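Local coordinates for envelope glycoprotein E (Human herpesvirus 1, PDB 2GIY) that pairs with gI in a heterodimer that binds the Fc part of host IgG and is required for cell-to-cell spread of the virus in epithelial cells, at residues M63-S68 and S143-C148; H161-T166 and R171-E176. All blocks are in the same frame, centred on the assembly; numbering follows the deposited sequence.

Interaction 1 of 2, residues M63-S68 and S143-C148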
ATOM      1  N   MET A  63       1.729 -10.163 -18.212  1.00 15.80           N
ATOM      2  CA  MET A  63       2.885 -10.375 -17.357  1.00 14.33           C
ATOM      3  C   MET A  63       2.351 -10.774 -15.996  1.00 15.04           C
ATOM      4  O   MET A  63       1.309 -10.287 -15.571  1.00 15.63           O
ATOM      5  CB  MET A  63       3.710  -9.090 -17.236  1.00 13.96           C
ATOM      6  CG  MET A  63       4.484  -8.731 -18.495  1.00 16.95           C
ATOM      7  SD  MET A  63       5.700 -10.003 -18.894  1.00 17.58           S
ATOM      8  CE  MET A  63       6.787  -9.856 -17.500  1.00 17.32           C
ATOM      9  N   ARG A  64       3.055 -11.668 -15.316  1.00 14.75           N
ATOM     10  CA  ARG A  64       2.628 -12.097 -13.998  1.00 15.76           C
ATOM     11  C   ARG A  64       3.708 -11.803 -12.970  1.00 15.33           C
ATOM     12  O   ARG A  64       4.850 -12.232 -13.118  1.00 14.21           O
ATOM     13  CB  ARG A  64       2.289 -13.585 -14.019  1.00 19.35           C
ATOM     14  CG  ARG A  64       1.218 -13.905 -15.042  1.00 22.16           C
ATOM     15  CD  ARG A  64       0.564 -15.241 -14.804  1.00 26.96           C
ATOM     16  NE  ARG A  64      -0.481 -15.486 -15.795  1.00 32.29           N
ATOM     17  CZ  ARG A  64      -1.360 -16.479 -15.727  1.00 34.81           C
ATOM     18  NH1 ARG A  64      -1.326 -17.326 -14.707  1.00 35.89           N
ATOM     19  NH2 ARG A  64      -2.274 -16.624 -16.679  1.00 36.78           N
ATOM     20  N   ILE A  65       3.337 -11.049 -11.940  1.00 13.31           N
ATOM     21  CA  ILE A  65       4.259 -10.683 -10.874  1.00 13.36           C
ATOM     22  C   ILE A  65       4.050 -11.629  -9.694  1.00 14.09           C
ATOM     23  O   ILE A  65       2.958 -11.689  -9.132  1.00 14.57           O
ATOM     24  CB  ILE A  65       4.013  -9.211 -10.409  1.00 13.53           C
ATOM     25  CG1 ILE A  65       4.256  -8.247 -11.577  1.00 14.99           C
ATOM     26  CG2 ILE A  65       4.934  -8.865  -9.241  1.00 14.59           C
ATOM     27  CD1 ILE A  65       3.781  -6.822 -11.323  1.00 12.26           C
ATOM     28  N   TYR A  66       5.087 -12.385  -9.343  1.00 13.44           N
ATOM     29  CA  TYR A  66       5.010 -13.315  -8.221  1.00 14.41           C
ATOM     30  C   TYR A  66       5.357 -12.524  -6.953  1.00 14.22           C
ATOM     31  O   TYR A  66       6.518 -12.447  -6.561  1.00 13.83           O
ATOM     32  CB  TYR A  66       6.016 -14.459  -8.405  1.00 14.38           C
ATOM     33  CG  TYR A  66       5.697 -15.464  -9.509  1.00 14.23           C
ATOM     34  CD1 TYR A  66       4.623 -15.277 -10.383  1.00 14.02           C
ATOM     35  CD2 TYR A  66       6.488 -16.599  -9.677  1.00 14.05           C
ATOM     36  CE1 TYR A  66       4.347 -16.211 -11.405  1.00 15.33           C
ATOM     37  CE2 TYR A  66       6.224 -17.530 -10.686  1.00 13.61           C
ATOM     38  CZ  TYR A  66       5.161 -17.332 -11.541  1.00 15.26           C
ATOM     39  OH  TYR A  66       4.922 -18.261 -12.532  1.00 18.42           O
ATOM     40  N   GLU A  67       4.347 -11.947  -6.305  1.00 16.19           N
ATOM     41  CA  GLU A  67       4.584 -11.135  -5.114  1.00 16.09           C
ATOM     42  C   GLU A  67       5.429 -11.773  -4.012  1.00 15.90           C
ATOM     43  O   GLU A  67       6.364 -11.145  -3.513  1.00 14.97           O
ATOM     44  CB  GLU A  67       3.252 -10.658  -4.526  1.00 18.47           C
ATOM     45  CG  GLU A  67       3.413  -9.829  -3.254  1.00 21.04           C
ATOM     46  CD  GLU A  67       2.119  -9.174  -2.820  1.00 25.76           C
ATOM     47  OE1 GLU A  67       1.070  -9.844  -2.876  1.00 28.00           O
ATOM     48  OE2 GLU A  67       2.152  -7.991  -2.416  1.00 27.98           O
ATOM     49  N   SER A  68       5.109 -13.004  -3.624  1.00 15.24           N
ATOM     50  CA  SER A  68       5.860 -13.675  -2.566  1.00 16.40           C
ATOM     51  C   SER A  68       7.328 -13.826  -2.941  1.00 14.95           C
ATOM     52  O   SER A  68       8.204 -13.775  -2.078  1.00 15.25           O
ATOM     53  CB  SER A  68       5.267 -15.054  -2.274  1.00 19.01           C
ATOM     54  OG  SER A  68       5.376 -15.904  -3.402  1.00 23.72           O
ATOM     55  N   SER A 143      10.071   0.175 -23.438  1.00  9.32           N
ATOM     56  CA  SER A 143       8.853  -0.510 -23.027  1.00 10.16           C
ATOM     57  C   SER A 143       9.126  -1.743 -22.174  1.00 11.21           C
ATOM     58  O   SER A 143      10.025  -2.530 -22.473  1.00 12.48           O
ATOM     59  CB  SER A 143       8.038  -0.903 -24.261  1.00 11.16           C
ATOM     60  OG  SER A 143       7.684   0.255 -25.011  1.00 12.13           O
ATOM     61  N   GLY A 144       8.344  -1.905 -21.112  1.00  9.32           N
ATOM     62  CA  GLY A 144       8.520  -3.056 -20.250  1.00 10.26           C
ATOM     63  C   GLY A 144       7.785  -2.914 -18.937  1.00 10.67           C
ATOM     64  O   GLY A 144       7.031  -1.958 -18.732  1.00 11.10           O
ATOM     65  N   LEU A 145       7.996  -3.875 -18.047  1.00  9.12           N
ATOM     66  CA  LEU A 145       7.361  -3.844 -16.742  1.00  9.80           C
ATOM     67  C   LEU A 145       8.390  -3.380 -15.726  1.00 10.79           C
ATOM     68  O   LEU A 145       9.432  -4.019 -15.545  1.00  9.77           O
ATOM     69  CB  LEU A 145       6.838  -5.231 -16.366  1.00 11.22           C
ATOM     70  CG  LEU A 145       6.303  -5.382 -14.939  1.00 10.27           C
ATOM     71  CD1 LEU A 145       5.147  -4.418 -14.713  1.00 11.30           C
ATOM     72  CD2 LEU A 145       5.856  -6.820 -14.711  1.00 10.81           C
ATOM     73  N   TYR A 146       8.097  -2.261 -15.073  1.00 11.11           N
ATOM     74  CA  TYR A 146       8.995  -1.702 -14.072  1.00 10.29           C
ATOM     75  C   TYR A 146       8.435  -1.869 -12.668  1.00 11.16           C
ATOM     76  O   TYR A 146       7.244  -1.672 -12.436  1.00 11.51           O
ATOM     77  CB  TYR A 146       9.221  -0.207 -14.336  1.00  9.45           C
ATOM     78  CG  TYR A 146       9.970   0.101 -15.612  1.00  8.87           C
ATOM     79  CD1 TYR A 146       9.380  -0.105 -16.862  1.00 10.30           C
ATOM     80  CD2 TYR A 146      11.280   0.577 -15.573  1.00  9.23           C
ATOM     81  CE1 TYR A 146      10.078   0.153 -18.041  1.00  9.28           C
ATOM     82  CE2 TYR A 146      11.987   0.840 -16.750  1.00 11.36           C
ATOM     83  CZ  TYR A 146      11.378   0.626 -17.976  1.00 10.14           C
ATOM     84  OH  TYR A 146      12.068   0.895 -19.134  1.00 10.81           O
ATOM     85  N   LEU A 147       9.305  -2.241 -11.736  1.00 11.00           N
ATOM     86  CA  LEU A 147       8.923  -2.391 -10.342  1.00 10.77           C
ATOM     87  C   LEU A 147       9.812  -1.481  -9.505  1.00 11.63           C
ATOM     88  O   LEU A 147      11.022  -1.391  -9.733  1.00 10.90           O
ATOM     89  CB  LEU A 147       9.105  -3.840  -9.865  1.00 10.54           C
ATOM     90  CG  LEU A 147       7.884  -4.768  -9.937  1.00 11.79           C
ATOM     91  CD1 LEU A 147       7.484  -4.993 -11.387  1.00 13.59           C
ATOM     92  CD2 LEU A 147       8.208  -6.098  -9.257  1.00 12.26           C
ATOM     93  N   CYS A 148       9.203  -0.790  -8.556  1.00 10.20           N
ATOM     94  CA  CYS A 148       9.941   0.074  -7.655  1.00 11.72           C
ATOM     95  C   CYS A 148       9.805  -0.615  -6.307  1.00 11.82           C
ATOM     96  O   CYS A 148       8.691  -0.825  -5.824  1.00 11.46           O
ATOM     97  CB  CYS A 148       9.327   1.474  -7.607  1.00 11.31           C
ATOM     98  SG  CYS A 148      10.257   2.606  -6.532  1.00 15.03           S
TER

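Interaction 2 of 2, residues H161-T166 and R171-E176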
ATOM      1  N   HIS A 161       4.287  -1.480  -9.049  1.00 10.75           N
ATOM      2  CA  HIS A 161       4.657  -1.757 -10.428  1.00 11.66           C
ATOM      3  C   HIS A 161       4.044  -0.748 -11.385  1.00 10.97           C
ATOM      4  O   HIS A 161       2.974  -0.183 -11.124  1.00 12.20           O
ATOM      5  CB  HIS A 161       4.231  -3.174 -10.833  1.00 13.02           C
ATOM      6  CG  HIS A 161       2.747  -3.391 -10.826  1.00 15.77           C
ATOM      7  ND1 HIS A 161       2.020  -3.548  -9.665  1.00 16.83           N
ATOM      8  CD2 HIS A 161       1.854  -3.474 -11.841  1.00 16.39           C
ATOM      9  CE1 HIS A 161       0.744  -3.721  -9.965  1.00 17.39           C
ATOM     10  NE2 HIS A 161       0.617  -3.678 -11.280  1.00 16.13           N
ATOM     11  N   ILE A 162       4.745  -0.517 -12.491  1.00 10.04           N
ATOM     12  CA  ILE A 162       4.294   0.396 -13.525  1.00 10.41           C
ATOM     13  C   ILE A 162       4.645  -0.198 -14.880  1.00 11.38           C
ATOM     14  O   ILE A 162       5.813  -0.476 -15.147  1.00  9.45           O
ATOM     15  CB  ILE A 162       5.008   1.765 -13.466  1.00 11.68           C
ATOM     16  CG1 ILE A 162       4.951   2.350 -12.057  1.00 11.31           C
ATOM     17  CG2 ILE A 162       4.347   2.728 -14.453  1.00 10.93           C
ATOM     18  CD1 ILE A 162       5.748   3.635 -11.924  1.00 15.21           C
ATOM     19  N   THR A 163       3.642  -0.421 -15.723  1.00 10.78           N
ATOM     20  CA  THR A 163       3.922  -0.917 -17.058  1.00 11.26           C
ATOM     21  C   THR A 163       4.110   0.350 -17.881  1.00 11.77           C
ATOM     22  O   THR A 163       3.175   1.138 -18.071  1.00 11.33           O
ATOM     23  CB  THR A 163       2.759  -1.747 -17.638  1.00 10.38           C
ATOM     24  OG1 THR A 163       2.630  -2.968 -16.900  1.00 12.33           O
ATOM     25  CG2 THR A 163       3.033  -2.088 -19.097  1.00 11.37           C
ATOM     26  N   ILE A 164       5.337   0.553 -18.339  1.00  9.28           N
ATOM     27  CA  ILE A 164       5.686   1.729 -19.119  1.00 10.14           C
ATOM     28  C   ILE A 164       5.951   1.283 -20.541  1.00 10.66           C
ATOM     29  O   ILE A 164       6.931   0.584 -20.802  1.00 10.01           O
ATOM     30  CB  ILE A 164       6.946   2.389 -18.551  1.00  9.28           C
ATOM     31  CG1 ILE A 164       6.726   2.706 -17.070  1.00  9.46           C
ATOM     32  CG2 ILE A 164       7.283   3.654 -19.341  1.00 10.39           C
ATOM     33  CD1 ILE A 164       7.952   3.287 -16.367  1.00 10.27           C
ATOM     34  N   SER A 165       5.095   1.686 -21.470  1.00 11.96           N
ATOM     35  CA  SER A 165       5.303   1.252 -22.846  1.00 13.98           C
ATOM     36  C   SER A 165       4.422   1.919 -23.881  1.00 13.30           C
ATOM     37  O   SER A 165       3.565   2.744 -23.563  1.00 13.01           O
ATOM     38  CB  SER A 165       5.095  -0.254 -22.938  1.00 18.83           C
ATOM     39  OG  SER A 165       3.779  -0.592 -22.568  1.00 23.19           O
ATOM     40  N   THR A 166       4.663   1.553 -25.136  1.00 13.12           N
ATOM     41  CA  THR A 166       3.875   2.065 -26.242  1.00 14.35           C
ATOM     42  C   THR A 166       2.613   1.212 -26.242  1.00 15.05           C
ATOM     43  O   THR A 166       2.584   0.146 -25.627  1.00 13.80           O
ATOM     44  CB  THR A 166       4.602   1.892 -27.586  1.00 14.47           C
ATOM     45  OG1 THR A 166       4.810   0.495 -27.847  1.00 15.39           O
ATOM     46  CG2 THR A 166       5.944   2.604 -27.559  1.00 14.61           C
ATOM     47  N   ARG A 171       1.191  -4.847 -22.400  1.00 14.23           N
ATOM     48  CA  ARG A 171       0.614  -6.105 -21.956  1.00 14.99           C
ATOM     49  C   ARG A 171       0.218  -5.905 -20.499  1.00 16.31           C
ATOM     50  O   ARG A 171       1.008  -5.410 -19.692  1.00 14.58           O
ATOM     51  CB  ARG A 171       1.620  -7.253 -22.069  1.00 16.39           C
ATOM     52  CG  ARG A 171       2.064  -7.556 -23.491  1.00 15.20           C
ATOM     53  CD  ARG A 171       0.929  -8.094 -24.357  1.00 13.35           C
ATOM     54  NE  ARG A 171       1.432  -8.475 -25.675  1.00 14.68           N
ATOM     55  CZ  ARG A 171       1.690  -7.617 -26.657  1.00 12.71           C
ATOM     56  NH1 ARG A 171       1.483  -6.321 -26.479  1.00 14.89           N
ATOM     57  NH2 ARG A 171       2.178  -8.053 -27.812  1.00 13.17           N
ATOM     58  N   ASN A 172      -1.012  -6.277 -20.169  1.00 16.32           N
ATOM     59  CA  ASN A 172      -1.515  -6.137 -18.812  1.00 19.41           C
ATOM     60  C   ASN A 172      -0.638  -6.900 -17.825  1.00 19.11           C
ATOM     61  O   ASN A 172      -0.188  -8.007 -18.116  1.00 18.87           O
ATOM     62  CB  ASN A 172      -2.943  -6.678 -18.731  1.00 23.38           C
ATOM     63  CG  ASN A 172      -3.561  -6.494 -17.363  1.00 27.56           C
ATOM     64  OD1 ASN A 172      -3.033  -5.547 -16.595  1.00 30.37           O
ATOM     65  ND2 ASN A 172      -4.513  -7.185 -17.003  1.00 32.64           N
ATOM     66  N   ALA A 173      -0.400  -6.302 -16.660  1.00 18.20           N
ATOM     67  CA  ALA A 173       0.392  -6.940 -15.614  1.00 18.33           C
ATOM     68  C   ALA A 173      -0.559  -7.378 -14.505  1.00 19.25           C
ATOM     69  O   ALA A 173      -1.383  -6.592 -14.038  1.00 19.87           O
ATOM     70  CB  ALA A 173       1.429  -5.964 -15.059  1.00 20.72           C
ATOM     71  N   VAL A 174      -0.456  -8.637 -14.097  1.00 17.56           N
ATOM     72  CA  VAL A 174      -1.309  -9.158 -13.038  1.00 18.24           C
ATOM     73  C   VAL A 174      -0.463  -9.607 -11.856  1.00 17.51           C
ATOM     74  O   VAL A 174       0.560 -10.275 -12.024  1.00 16.73           O
ATOM     75  CB  VAL A 174      -2.158 -10.349 -13.532  1.00 19.05           C
ATOM     76  CG1 VAL A 174      -3.072  -9.898 -14.666  1.00 19.64           C
ATOM     77  CG2 VAL A 174      -1.257 -11.473 -13.995  1.00 22.00           C
ATOM     78  N   VAL A 175      -0.889  -9.232 -10.655  1.00 17.58           N
ATOM     79  CA  VAL A 175      -0.160  -9.608  -9.456  1.00 18.23           C
ATOM     80  C   VAL A 175      -0.668 -10.947  -8.940  1.00 20.14           C
ATOM     81  O   VAL A 175      -1.834 -11.071  -8.565  1.00 22.16           O
ATOM     82  CB  VAL A 175      -0.322  -8.540  -8.339  1.00 17.99           C
ATOM     83  CG1 VAL A 175       0.523  -8.916  -7.128  1.00 19.45           C
ATOM     84  CG2 VAL A 175       0.080  -7.169  -8.866  1.00 18.64           C
ATOM     85  N   GLU A 176       0.204 -11.953  -8.949  1.00 20.92           N
ATOM     86  CA  GLU A 176      -0.144 -13.279  -8.454  1.00 23.76           C
ATOM     87  C   GLU A 176       0.136 -13.266  -6.957  1.00 23.99           C
ATOM     88  O   GLU A 176       1.288 -13.190  -6.526  1.00 22.26           O
ATOM     89  CB  GLU A 176       0.701 -14.356  -9.138  1.00 25.51           C
ATOM     90  CG  GLU A 176       0.391 -14.557 -10.614  1.00 28.69           C
ATOM     91  CD  GLU A 176      -1.068 -14.899 -10.864  1.00 31.37           C
ATOM     92  OE1 GLU A 176      -1.610 -15.769 -10.148  1.00 31.86           O
ATOM     93  OE2 GLU A 176      -1.670 -14.304 -11.783  1.00 33.47           O
TER
HETATM   94  O   HOH W   1       3.496  -5.311 -18.299  1.00 14.57           O

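Interaction 1 of 2, residues M63-S68 and S143-C148
Leu145 reaches Met63 and Ile65 because its CG stands anti to its own backbone N (chi1 173°), which carries the isobutyl group out from strand 144-148 with CD2 leading. Ile65 answers from the other side with CG1 anti to its carbonyl carbon and an extended end (chi2 168°), so that the CG1-CD1 arm, rather than the CG2 branch, projects into the gap. CD2 of Leu145 lies 3.8 Å from Ile65 CG1 and 4.0 Å from Ile65 CD1, touching the arm along its length, and the two side chains meet at a slant. The same methyl also comes within 4.0 Å of Met63 CB, and thus spans two residues of strand 63-66 that face the same way. Further along, Ile65 CD1 meets Leu147 CD1 at 4.1 Å, the two side chains sliding past one another in opposite directions.

No hydrogen bond crosses between the segments. The strand axes are 9.7 Å apart at their closest and run within 21° of parallel, the spacing of layers packed face to face rather than of neighbours in one sheet. Ile65, Leu145 and Leu147 bring branched aliphatic side chains and Met63 the methylene next to its backbone. All four residues are buried, and the touching atoms are carbons that need no hydrogen-bonding partner.

Strand 63-66 is the middle strand of a small parallel sheet, bonded through its backbone to strands 87-88 and 173-176, whereas strand 144-152 belongs to the large mixed sheet of this Ig V-like C-terminal domain, between strands 155-165 and 45-54. The contact therefore packs one sheet on the other, with Ala173 of strand 173-176 also touching Leu145.

Interaction 2 of 2, residues H161-T166 and R171-E176
Van der Waals contacts bring Ala173 and Val175 against the His161 ring. Val175 CG2 approaches the imidazole at CE1, 3.7 Å away, while Ala173 CB sits 4.1 Å from CD2 of the same ring; both methyls come to the ring obliquely. With chi1 64°, CG of His161 lies between the backbone N and the carbonyl carbon, and the ring reaches strand 173-176. It is wide enough to meet both residues at once, and the single methyl of Ala173 leaves it close to Thr163 OG1 as well, at 3.7 Å.

The segments 161-165 and 173-176 run close to antiparallel, at 158°, yet no direct hydrogen bond joins them, for they lie in different sheets: the first is part of strand 155-165 in the mixed sheet of the Ig V-like domain, and the second forms an edge of the small parallel sheet.

Polar linkage comes through water. One molecule donates to Arg171 O at 2.9 Å and pairs with Thr163 OG1, also at 2.9 Å, bridging a hydroxyl to a main-chain carbonyl. Threonine suits this place by offering both a hydroxyl for the water and a methyl, CG2, against Arg171 O. The guanidinium group of Arg171 turns to other partners, bonding to the carbonyl oxygens of Thr58 and Ala168.

Both interactions join the same two sheets, the mixed one through its neighbouring strands 144-152 and 155-165, the small parallel one through strands 63-66 and 173-176. Interaction 1 lies deeper, its centre about 8 Å from the chain centre, against about 12 Å for interaction 2, and its contacts are wholly aliphatic. Interaction 2 is partly buried and nearer the surface, and there a histidine, a threonine and a bridging water enter the chemistry. Their centres are about 6 Å apart, and they meet directly where Ile65 CD1 packs 3.6 Å from His161 CG. Probable backbone hydrogen bonds, Tyr146 O to Ile162 N and Ile65 O to Glu176 N, tie the strands within each sheet.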